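Local coordinates for putative iron-uptake ABC transport system,periplasmic iron-binding protein (Campylobacter jejuni, PDB 3E13) that binds ferric iron in the periplasm and probably delivers it to an ABC transporter for uptake into the cell, at residues Ala103-Tyr108 / Ala194-Tyr199. Residues are numbered along the deposited sequence; the frame is centred on the assembly and turned at random.
Sequences ARIIAY and AVMNTY. With FE (Fe (III) ion), chain B.
One face of the Arg104 guanidinium lies over the backbone of Val195 and Met196, with Met196 N 4.2 Å above its centre, while the amide of Asn197 meets its edge. Guanidinium and amide planes stand 78° apart, and Arg104 NH1 gives Asn197 OD1 a weak hydrogen bond of 2.9 Å; the stronger partner of NH1 is Asp179, in a salt bridge. CG of Arg104 stands anti to the backbone N (chi1 -164°), and the chain then runs extended past Val195, whose CG1 approaches Arg104 NE to 3.6 Å. The other amide branch, Asn197 ND2, donates in its own plane to Tyr199 OH at 2.9 Å. That oxygen binds the iron(III) at 2.1 Å, the metal lying at the ring's edge, and His11, Tyr12, Tyr143 and Tyr200 complete the site. Asn197 thus links the arginine to a first-shell oxygen. Strands 97-109 and 193-197 run antiparallel in the periplasmic-binding-protein fold, and strand 193-197 leads into the helix that carries the iron ligands Tyr199 and Tyr200. Ile105 with Met196 and Ala107 with Ala194 are the hydrogen-bonded pairs; Thr198 N extends the pairing to Ala103 O. On the sheet face opposite Arg104, Ile105 and Met196 run alongside each other, Ile105 CD1 3.9 Å from Met196 CG, and Met196 SD rests 3.6 Å from Ala107 CB, with helix 179-188 packed against Met196 and Ala194.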
# COMPACT_ATOMS: atom_id res chain seq x y z
N ALA A 103 4.15 -4.09 3.94
CA ALA A 103 4.80 -5.16 3.23
C ALA A 103 3.72 -6.07 2.60
O ALA A 103 2.72 -6.37 3.25
CB ALA A 103 5.66 -5.97 4.21
N ARG A 104 3.94 -6.46 1.33
CA ARG A 104 3.02 -7.32 0.64
C ARG A 104 3.59 -8.75 0.77
O ARG A 104 4.63 -9.09 0.19
CB ARG A 104 2.81 -6.89 -0.81
CG ARG A 104 1.59 -7.52 -1.43
CD ARG A 104 0.97 -6.67 -2.47
NE ARG A 104 -0.33 -7.15 -2.92
CZ ARG A 104 -1.49 -6.98 -2.26
NH1 ARG A 104 -1.49 -6.39 -1.09
NH2 ARG A 104 -2.65 -7.45 -2.74
N ILE A 105 2.89 -9.55 1.57
CA ILE A 105 3.37 -10.87 1.95
C ILE A 105 2.48 -11.96 1.43
O ILE A 105 1.47 -11.69 0.73
CB ILE A 105 3.56 -10.95 3.50
CG1 ILE A 105 2.28 -10.61 4.27
CG2 ILE A 105 4.66 -9.90 3.90
CD1 ILE A 105 1.19 -11.65 4.21
N ILE A 106 2.82 -13.20 1.75
CA ILE A 106 1.98 -14.34 1.34
C ILE A 106 1.44 -14.93 2.65
O ILE A 106 2.22 -15.32 3.53
CB ILE A 106 2.77 -15.37 0.55
CG1 ILE A 106 3.32 -14.78 -0.74
CG2 ILE A 106 1.88 -16.60 0.20
CD1 ILE A 106 4.44 -15.63 -1.38
N ALA A 107 0.13 -14.96 2.79
CA ALA A 107 -0.50 -15.44 4.02
C ALA A 107 -0.99 -16.88 3.82
O ALA A 107 -1.45 -17.22 2.72
CB ALA A 107 -1.63 -14.52 4.47
N TYR A 108 -0.83 -17.71 4.86
CA TYR A 108 -1.38 -19.09 4.86
C TYR A 108 -2.25 -19.29 6.11
O TYR A 108 -2.24 -18.45 7.01
CB TYR A 108 -0.28 -20.12 4.78
CG TYR A 108 0.67 -20.10 5.93
CD1 TYR A 108 0.54 -20.99 6.98
CD2 TYR A 108 1.72 -19.20 5.97
CE1 TYR A 108 1.42 -20.95 8.04
CE2 TYR A 108 2.61 -19.17 7.02
CZ TYR A 108 2.42 -20.03 8.07
OH TYR A 108 3.31 -20.02 9.16
N ALA A 194 -2.73 -16.46 0.18
CA ALA A 194 -3.23 -15.18 -0.25
C ALA A 194 -2.11 -14.16 -0.34
O ALA A 194 -1.33 -14.04 0.61
CB ALA A 194 -4.24 -14.69 0.72
N VAL A 195 -2.09 -13.40 -1.41
CA VAL A 195 -1.22 -12.22 -1.51
C VAL A 195 -1.92 -11.06 -0.82
O VAL A 195 -3.05 -10.70 -1.20
CB VAL A 195 -0.90 -11.91 -2.97
CG1 VAL A 195 -0.01 -10.69 -3.05
CG2 VAL A 195 -0.24 -13.14 -3.68
N MET A 196 -1.30 -10.51 0.23
CA MET A 196 -1.92 -9.44 1.00
C MET A 196 -0.92 -8.60 1.81
O MET A 196 0.17 -9.04 2.12
CB MET A 196 -3.00 -10.00 1.94
CG MET A 196 -2.47 -10.94 3.05
SD MET A 196 -3.73 -11.61 4.16
CE MET A 196 -4.38 -10.14 4.80
N ASN A 197 -1.34 -7.39 2.20
CA ASN A 197 -0.51 -6.49 2.97
C ASN A 197 -0.59 -6.83 4.46
O ASN A 197 -1.61 -7.32 5.00
CB ASN A 197 -0.90 -5.03 2.79
CG ASN A 197 -0.55 -4.47 1.42
OD1 ASN A 197 0.33 -4.98 0.70
ND2 ASN A 197 -1.23 -3.37 1.06
N THR A 198 0.51 -6.62 5.14
CA THR A 198 0.64 -6.99 6.53
C THR A 198 -0.38 -6.34 7.45
O THR A 198 -0.91 -7.00 8.37
CB THR A 198 2.03 -6.61 7.05
OG1 THR A 198 2.41 -5.29 6.59
CG2 THR A 198 3.13 -7.55 6.58
N TYR A 199 -0.63 -5.05 7.25
CA TYR A 199 -1.50 -4.31 8.17
C TYR A 199 -2.90 -4.87 8.22
O TYR A 199 -3.57 -4.78 9.22
CB TYR A 199 -1.49 -2.79 7.89
CG TYR A 199 -1.90 -2.45 6.52
CD1 TYR A 199 -3.23 -2.25 6.21
CD2 TYR A 199 -0.96 -2.38 5.49
CE1 TYR A 199 -3.63 -2.02 4.94
CE2 TYR A 199 -1.35 -2.13 4.20
CZ TYR A 199 -2.67 -1.93 3.93
OH TYR A 199 -3.10 -1.71 2.62
FE FE B . -4.89 -0.87 2.00